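Local coordinates for cytochrome C2 (Rhodobacter capsulatus, PDB 1VYD), which carries electrons on a covalently bound heme c, serving as electron donor to the oxidized bacteriochlorophyll in bacterial photophosphorylation, at residues T33-Y38 / P49-K54; G39-T44 / Y110-V115. The protein carries 1 engineered substitution. All coordinates share one frame; numbering follows the deposited sequence.

Interaction 1: T33-Y38 / P49-K54. With HEM (protoporphyrin IX containing Fe), chain C.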
loop_
_atom_site.group_PDB
_atom_site.type_symbol
_atom_site.label_atom_id
_atom_site.label_comp_id
_atom_site.label_asym_id
_atom_site.label_seq_id
_atom_site.Cartn_x
_atom_site.Cartn_y
_atom_site.Cartn_z
ATOM N N THR A 33 4.329 8.040 8.673
ATOM C CA THR A 33 4.955 8.771 7.552
ATOM C C THR A 33 4.542 8.165 6.203
ATOM O O THR A 33 4.732 8.838 5.204
ATOM C CB THR A 33 6.479 8.724 7.733
ATOM O OG1 THR A 33 6.667 7.309 7.775
ATOM C CG2 THR A 33 6.971 9.363 9.057
ATOM N N GLY A 34 3.822 7.036 6.224
ATOM C CA GLY A 34 3.060 6.576 5.073
ATOM C C GLY A 34 1.566 6.638 5.514
ATOM O O GLY A 34 1.229 6.681 6.697
ATOM N N PRO A 35 0.655 6.565 4.555
ATOM C CA PRO A 35 -0.746 6.627 4.848
ATOM C C PRO A 35 -1.318 5.361 5.477
ATOM O O PRO A 35 -0.722 4.254 5.353
ATOM C CB PRO A 35 -1.369 6.710 3.455
ATOM C CG PRO A 35 -0.361 6.225 2.470
ATOM C CD PRO A 35 0.984 6.445 3.109
ATOM N N ASN A 36 -2.472 5.634 6.110
ATOM C CA ASN A 36 -3.261 4.541 6.705
ATOM C C ASN A 36 -3.471 3.427 5.694
ATOM O O ASN A 36 -4.010 3.801 4.666
ATOM C CB ASN A 36 -4.562 5.156 7.231
ATOM C CG ASN A 36 -5.398 4.189 8.074
ATOM O OD1 ASN A 36 -4.948 3.035 8.223
ATOM N ND2 ASN A 36 -6.565 4.655 8.516
ATOM N N LEU A 37 -3.340 2.137 6.000
ATOM C CA LEU A 37 -3.604 1.088 5.024
ATOM C C LEU A 37 -4.872 0.287 5.291
ATOM O O LEU A 37 -5.167 -0.475 4.392
ATOM C CB LEU A 37 -2.396 0.140 4.966
ATOM C CG LEU A 37 -1.093 0.762 4.427
ATOM C CD1 LEU A 37 -0.005 -0.240 4.253
ATOM C CD2 LEU A 37 -1.392 1.446 3.044
ATOM N N TYR A 38 -5.683 0.679 6.291
ATOM C CA TYR A 38 -7.012 0.129 6.480
ATOM C C TYR A 38 -7.860 0.432 5.266
ATOM O O TYR A 38 -7.868 1.607 4.903
ATOM C CB TYR A 38 -7.745 0.845 7.688
ATOM C CG TYR A 38 -9.110 0.206 7.977
ATOM C CD1 TYR A 38 -10.289 0.592 7.339
ATOM C CD2 TYR A 38 -9.175 -0.819 8.916
ATOM C CE1 TYR A 38 -11.515 0.008 7.579
ATOM C CE2 TYR A 38 -10.373 -1.456 9.239
ATOM C CZ TYR A 38 -11.518 -1.019 8.546
ATOM O OH TYR A 38 -12.680 -1.632 8.870
ATOM N N PRO A 49 -7.206 10.922 2.489
ATOM C CA PRO A 49 -7.262 12.292 2.969
ATOM C C PRO A 49 -6.116 12.688 3.923
ATOM O O PRO A 49 -5.560 11.892 4.683
ATOM C CB PRO A 49 -8.557 12.442 3.758
ATOM C CG PRO A 49 -9.140 11.084 3.848
ATOM C CD PRO A 49 -8.426 10.132 2.912
ATOM N N GLU A 50 -5.691 13.952 3.805
ATOM C CA GLU A 50 -4.696 14.633 4.592
ATOM C C GLU A 50 -3.313 14.000 4.568
ATOM O O GLU A 50 -2.526 13.921 5.497
ATOM C CB GLU A 50 -5.251 14.822 6.023
ATOM C CG GLU A 50 -6.532 15.603 6.177
ATOM C CD GLU A 50 -6.842 15.953 7.634
ATOM O OE1 GLU A 50 -6.083 15.582 8.580
ATOM O OE2 GLU A 50 -7.864 16.646 7.866
ATOM N N PHE A 51 -2.884 13.435 3.457
ATOM C CA PHE A 51 -1.585 12.816 3.230
ATOM C C PHE A 51 -1.014 13.412 1.951
ATOM O O PHE A 51 -1.699 13.452 0.941
ATOM C CB PHE A 51 -1.660 11.298 3.103
ATOM C CG PHE A 51 -0.231 10.759 3.127
ATOM C CD1 PHE A 51 0.406 10.482 4.350
ATOM C CD2 PHE A 51 0.428 10.564 1.930
ATOM C CE1 PHE A 51 1.713 10.054 4.305
ATOM C CE2 PHE A 51 1.754 10.133 1.920
ATOM C CZ PHE A 51 2.395 9.863 3.114
ATOM N N LYS A 52 0.208 13.896 1.931
ATOM C CA LYS A 52 0.782 14.482 0.715
ATOM C C LYS A 52 1.597 13.426 -0.056
ATOM O O LYS A 52 2.628 12.992 0.461
ATOM C CB LYS A 52 1.747 15.600 1.066
ATOM C CG LYS A 52 1.201 16.827 1.800
ATOM C CD LYS A 52 1.622 18.010 0.892
ATOM C CE LYS A 52 2.038 19.253 1.698
ATOM N NZ LYS A 52 2.855 20.090 0.696
ATOM N N TYR A 53 1.022 12.840 -1.076
ATOM C CA TYR A 53 1.679 11.830 -1.875
ATOM C C TYR A 53 2.574 12.499 -2.911
ATOM O O TYR A 53 2.421 13.668 -3.229
ATOM C CB TYR A 53 0.605 11.072 -2.640
ATOM C CG TYR A 53 -0.372 10.242 -1.821
ATOM C CD1 TYR A 53 -1.566 10.791 -1.306
ATOM C CD2 TYR A 53 -0.062 8.891 -1.645
ATOM C CE1 TYR A 53 -2.450 9.934 -0.686
ATOM C CE2 TYR A 53 -0.988 8.052 -1.043
ATOM C CZ TYR A 53 -2.177 8.601 -0.548
ATOM O OH TYR A 53 -3.052 7.711 0.016
ATOM N N LYS A 54 3.557 11.836 -3.449
ATOM C CA LYS A 54 4.347 12.265 -4.585
ATOM C C LYS A 54 3.367 12.200 -5.757
ATOM O O LYS A 54 2.368 11.467 -5.731
ATOM C CB LYS A 54 5.591 11.424 -4.832
ATOM C CG LYS A 54 6.856 12.077 -4.321
ATOM C CD LYS A 54 8.020 11.968 -5.328
ATOM C CE LYS A 54 9.053 13.104 -5.197
ATOM N NZ LYS A 54 9.320 13.295 -3.706
HETATM C CHA HEM C . 2.430 4.088 -0.054
HETATM C CHB HEM C . 1.934 -0.603 1.167
HETATM C CHC HEM C . 6.223 -0.414 3.478
HETATM C CHD HEM C . 6.250 4.435 2.960
HETATM C C1A HEM C . 1.992 2.770 0.028
HETATM C C2A HEM C . 0.811 2.227 -0.610
HETATM C C3A HEM C . 0.718 0.959 -0.273
HETATM C C4A HEM C . 1.824 0.649 0.580
HETATM C CMA HEM C . -0.280 -0.183 -0.582
HETATM C CAA HEM C . -0.132 3.093 -1.515
HETATM C CBA HEM C . -1.225 3.685 -0.656
HETATM C CGA HEM C . -2.270 4.568 -1.303
HETATM O O1A HEM C . -2.263 4.747 -2.556
HETATM O O2A HEM C . -2.980 5.176 -0.468
HETATM C C1B HEM C . 3.070 -0.892 1.898
HETATM C C2B HEM C . 3.368 -2.219 2.376
HETATM C C3B HEM C . 4.569 -2.143 2.965
HETATM C C4B HEM C . 5.023 -0.791 2.940
HETATM C CMB HEM C . 2.414 -3.454 2.224
HETATM C CAB HEM C . 5.438 -3.285 3.550
HETATM C CBB HEM C . 5.689 -4.400 2.768
HETATM C C1C HEM C . 6.573 0.931 3.529
HETATM C C2C HEM C . 7.730 1.436 4.256
HETATM C C3C HEM C . 7.752 2.744 4.093
HETATM C C4C HEM C . 6.606 3.130 3.288
HETATM C CMC HEM C . 8.647 0.498 5.063
HETATM C CAC HEM C . 8.807 3.784 4.526
HETATM C CBC HEM C . 10.149 3.509 4.620
HETATM C C1D HEM C . 5.188 4.750 2.131
HETATM C C2D HEM C . 4.972 6.053 1.560
HETATM C C3D HEM C . 3.917 5.955 0.731
HETATM C C4D HEM C . 3.484 4.578 0.707
HETATM C CMD HEM C . 5.814 7.281 1.942
HETATM C CAD HEM C . 3.293 7.014 -0.175
HETATM C CBD HEM C . 3.931 6.810 -1.598
HETATM C CGD HEM C . 4.081 8.040 -2.447
HETATM O O1D HEM C . 4.826 7.852 -3.441
HETATM O O2D HEM C . 3.644 9.175 -2.077
HETATM N NA HEM C . 2.581 1.784 0.746
HETATM N NB HEM C . 4.053 -0.035 2.289
HETATM N NC HEM C . 5.906 1.980 2.934
HETATM N ND HEM C . 4.290 3.845 1.575
HETATM FE FE HEM C . 4.218 1.900 1.874
#

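Interaction 2: G39-T44 / Y110-V115. With HEM (protoporphyrin IX containing Fe), chain C.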
loop_
_atom_site.group_PDB
_atom_site.type_symbol
_atom_site.label_atom_id
_atom_site.label_comp_id
_atom_site.label_asym_id
_atom_site.label_seq_id
_atom_site.Cartn_x
_atom_site.Cartn_y
_atom_site.Cartn_z
ATOM N N GLY A 39 -8.539 -0.504 4.640
ATOM C CA GLY A 39 -9.352 -0.300 3.475
ATOM C C GLY A 39 -8.586 0.041 2.221
ATOM O O GLY A 39 -9.132 0.502 1.227
ATOM N N VAL A 40 -7.288 -0.246 2.136
ATOM C CA VAL A 40 -6.513 0.159 0.914
ATOM C C VAL A 40 -6.826 -0.810 -0.196
ATOM O O VAL A 40 -6.626 -0.475 -1.326
ATOM C CB VAL A 40 -5.002 0.217 1.160
ATOM C CG1 VAL A 40 -4.429 -1.200 1.469
ATOM C CG2 VAL A 40 -4.268 0.725 -0.081
ATOM N N VAL A 41 -7.299 -2.036 0.031
ATOM C CA VAL A 41 -7.736 -2.927 -1.021
ATOM C C VAL A 41 -9.038 -2.397 -1.657
ATOM O O VAL A 41 -10.083 -2.325 -0.989
ATOM C CB VAL A 41 -7.900 -4.399 -0.596
ATOM C CG1 VAL A 41 -8.298 -5.283 -1.810
ATOM C CG2 VAL A 41 -6.539 -4.940 -0.120
ATOM N N GLY A 42 -9.032 -1.972 -2.932
ATOM C CA GLY A 42 -10.227 -1.470 -3.562
ATOM C C GLY A 42 -10.233 0.036 -3.518
ATOM O O GLY A 42 -11.133 0.682 -4.017
ATOM N N ARG A 43 -9.225 0.684 -2.906
ATOM C CA ARG A 43 -9.281 2.146 -2.845
ATOM C C ARG A 43 -8.452 2.823 -3.951
ATOM O O ARG A 43 -7.495 2.180 -4.379
ATOM C CB ARG A 43 -8.699 2.550 -1.491
ATOM C CG ARG A 43 -8.558 4.050 -1.288
ATOM C CD ARG A 43 -8.229 4.331 0.200
ATOM N NE ARG A 43 -6.829 4.397 0.538
ATOM C CZ ARG A 43 -6.134 4.044 1.624
ATOM N NH1 ARG A 43 -4.778 4.219 1.772
ATOM N NH2 ARG A 43 -6.608 3.480 2.752
ATOM N N THR A 44 -8.901 3.952 -4.485
ATOM C CA THR A 44 -8.178 4.611 -5.574
ATOM C C THR A 44 -6.763 5.003 -5.081
ATOM O O THR A 44 -6.692 5.567 -3.998
ATOM C CB THR A 44 -8.943 5.879 -6.044
ATOM O OG1 THR A 44 -10.270 5.412 -6.386
ATOM C CG2 THR A 44 -8.382 6.608 -7.254
ATOM N N TYR A 110 -3.449 -10.284 3.830
ATOM C CA TYR A 110 -3.665 -9.763 5.170
ATOM C C TYR A 110 -4.338 -8.373 5.105
ATOM O O TYR A 110 -5.139 -8.048 5.979
ATOM C CB TYR A 110 -2.319 -9.684 5.919
ATOM C CG TYR A 110 -2.404 -8.894 7.201
ATOM C CD1 TYR A 110 -3.196 -9.375 8.245
ATOM C CD2 TYR A 110 -1.779 -7.680 7.365
ATOM C CE1 TYR A 110 -3.372 -8.670 9.431
ATOM C CE2 TYR A 110 -1.862 -6.946 8.561
ATOM C CZ TYR A 110 -2.720 -7.422 9.539
ATOM O OH TYR A 110 -2.839 -6.718 10.730
ATOM N N LEU A 111 -3.977 -7.464 4.207
ATOM C CA LEU A 111 -4.630 -6.157 4.151
ATOM C C LEU A 111 -6.105 -6.259 3.751
ATOM O O LEU A 111 -6.943 -5.547 4.325
ATOM C CB LEU A 111 -3.878 -5.153 3.252
ATOM C CG LEU A 111 -2.459 -4.770 3.705
ATOM C CD1 LEU A 111 -1.628 -4.131 2.593
ATOM C CD2 LEU A 111 -2.544 -3.807 4.872
ATOM N N ALA A 112 -6.491 -7.195 2.878
ATOM C CA ALA A 112 -7.894 -7.381 2.499
ATOM C C ALA A 112 -8.721 -7.962 3.647
ATOM O O ALA A 112 -9.918 -7.661 3.765
ATOM C CB ALA A 112 -8.072 -8.378 1.324
ATOM N N SER A 113 -8.104 -8.774 4.512
ATOM C CA SER A 113 -8.889 -9.459 5.518
ATOM C C SER A 113 -9.154 -8.606 6.744
ATOM O O SER A 113 -10.034 -8.934 7.549
ATOM C CB SER A 113 -8.146 -10.726 5.978
ATOM O OG SER A 113 -7.132 -10.333 6.899
ATOM N N VAL A 114 -8.471 -7.487 6.843
ATOM C CA VAL A 114 -8.460 -6.682 8.063
ATOM C C VAL A 114 -9.703 -5.852 8.251
ATOM O O VAL A 114 -10.047 -5.487 9.365
ATOM C CB VAL A 114 -7.153 -5.824 7.959
ATOM C CG1 VAL A 114 -7.439 -4.383 7.593
ATOM C CG2 VAL A 114 -6.404 -5.988 9.256
ATOM N N VAL A 115 -10.375 -5.535 7.168
ATOM C CA VAL A 115 -11.631 -4.798 7.228
ATOM C C VAL A 115 -12.736 -5.806 7.513
ATOM O O VAL A 115 -13.820 -5.447 7.957
ATOM C CB VAL A 115 -11.902 -4.049 5.896
ATOM C CG1 VAL A 115 -10.682 -3.209 5.483
ATOM C CG2 VAL A 115 -12.225 -5.030 4.783
HETATM C CHA HEM C . 2.430 4.088 -0.054
HETATM C CHB HEM C . 1.934 -0.603 1.167
HETATM C CHC HEM C . 6.223 -0.414 3.478
HETATM C CHD HEM C . 6.250 4.435 2.960
HETATM C C1A HEM C . 1.992 2.770 0.028
HETATM C C2A HEM C . 0.811 2.227 -0.610
HETATM C C3A HEM C . 0.718 0.959 -0.273
HETATM C C4A HEM C . 1.824 0.649 0.580
HETATM C CMA HEM C . -0.280 -0.183 -0.582
HETATM C CAA HEM C . -0.132 3.093 -1.515
HETATM C CBA HEM C . -1.225 3.685 -0.656
HETATM C CGA HEM C . -2.270 4.568 -1.303
HETATM O O1A HEM C . -2.263 4.747 -2.556
HETATM O O2A HEM C . -2.980 5.176 -0.468
HETATM C C1B HEM C . 3.070 -0.892 1.898
HETATM C C2B HEM C . 3.368 -2.219 2.376
HETATM C C3B HEM C . 4.569 -2.143 2.965
HETATM C C4B HEM C . 5.023 -0.791 2.940
HETATM C CMB HEM C . 2.414 -3.454 2.224
HETATM C CAB HEM C . 5.438 -3.285 3.550
HETATM C CBB HEM C . 5.689 -4.400 2.768
HETATM C C1C HEM C . 6.573 0.931 3.529
HETATM C C2C HEM C . 7.730 1.436 4.256
HETATM C C3C HEM C . 7.752 2.744 4.093
HETATM C C4C HEM C . 6.606 3.130 3.288
HETATM C CMC HEM C . 8.647 0.498 5.063
HETATM C CAC HEM C . 8.807 3.784 4.526
HETATM C CBC HEM C . 10.149 3.509 4.620
HETATM C C1D HEM C . 5.188 4.750 2.131
HETATM C C2D HEM C . 4.972 6.053 1.560
HETATM C C3D HEM C . 3.917 5.955 0.731
HETATM C C4D HEM C . 3.484 4.578 0.707
HETATM C CMD HEM C . 5.814 7.281 1.942
HETATM C CAD HEM C . 3.293 7.014 -0.175
HETATM C CBD HEM C . 3.931 6.810 -1.598
HETATM C CGD HEM C . 4.081 8.040 -2.447
HETATM O O1D HEM C . 4.826 7.852 -3.441
HETATM O O2D HEM C . 3.644 9.175 -2.077
HETATM N NA HEM C . 2.581 1.784 0.746
HETATM N NB HEM C . 4.053 -0.035 2.289
HETATM N NC HEM C . 5.906 1.980 2.934
HETATM N ND HEM C . 4.290 3.845 1.575
HETATM FE FE HEM C . 4.218 1.900 1.874
HETATM O O HOH W 1 -8.157 -3.204 2.648
#

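Interaction 1: T33-Y38 / P49-K54
On the histidine-ligand side of the heme pocket, two parts of the long loop between strand 26-28 and helix 55-62 meet beside the heme, 33-38 along the porphyrin and 49-54 at the propionates, and Pro35 packs against Phe51 and Tyr53 there. Pro35 CD sits over one face of the Phe51 ring, a CH-pi contact with CD 3.9 Å from the ring centroid and 17° off its normal. It also lies 3.8 Å from HEM C3D, so the same carbon touches both the aromatic ring and the porphyrin. Thr33 O meets the rim of the Phe51 ring in its plane, 3.3 Å from CZ. With CG anti to its backbone N (chi1 -170°), Phe51 turns its ring toward Gly34 and Pro35. Phe51 CD2 in turn stands above the centre of the Tyr53 ring, so the two aromatics of 49-54 pack on each other. Pro35 CG reaches the far end of Tyr53, 4.0 Å from CE2.

Tyr53 OH donates a short hydrogen bond of 2.6 Å to HEM O2A, and the carboxylate oxygen lies near the plane of the ring. The next backbone amide, Lys54 N, takes the other propionate, 3.0 Å from O2D and nearly straight at 162°. Behind the proline, Pro35 O accepts from ND1 of the axial ligand His17. Between the two segments the contact is mostly ring and proline packing, with one carbonyl at the ring edge, while Tyr53 OH and Lys54 N serve the heme: these neighbouring residues grip both propionates, whose negative charge is probably eased by the two donors, and the proline carbonyl probably helps fix the rotation of the imidazole.

Interaction 2: G39-T44 / Y110-V115
Apolar packing joins the loop 39-44 to residues 110-115 at the C-terminal end of the chain, on helix 104-113, where Val41 rests on Leu111 and Ala112. Val41 CG2 does the touching, 3.8 Å from Ala112 N and 4.0 Å from Ala112 CB; with CG1 anti to the backbone N (chi1 -177°), CG2 is the branch that comes nearest the helix. Deeper in, Val40 CG1 meets Leu111 CD1 at 4.2 Å, both side chains lying beside heme methyl groups. At the outer end Val115 CG1 comes up against Gly39 N at 3.6 Å.

One water bridges the backbones: it accepts from Val41 N at 3.0 Å and donates to Leu111 O at 3.1 Å. A type II turn from Val40 to Arg43 reverses the loop, with Arg43 N bonded to Val40 O, and brings the guanidinium back so that Val40 CA lies over one of its faces. Arg43 NH1 donates to HEM O2A in the guanidinium plane, 3.0 Å long and almost straight at 170°, and the same nitrogen also bonds Asn36 O. A leucine in its place is likely to leave that propionate without its cationic partner and Asn36 O without this donor. The chemistry thus divides: greasy contacts and a shared water hold the loop on the helix, while the arginine probably offsets the propionate charge.

In the fold
Interactions 1 and 2 meet on the same heme propionate: O2A takes Tyr53 OH from 49-54 and Arg43 NH1 from 39-44, while Gly46 N and Trp67 NE1 add further heme hydrogen bonds. Their centres lie 14 Å apart, yet the first segments follow each other directly in the chain. Arg43 ties them together, with NH1 3.0 Å from Asn36 O in a probable hydrogen bond. Packing continues outward, where Tyr38 OH stands 3.7 Å from Val115 CA, and inward, where Leu37 CB lies 4.0 Å from Leu111 CD2. Together the contacts run from the propionate edge to the C-terminal helix, passing beside the axial ligand His17.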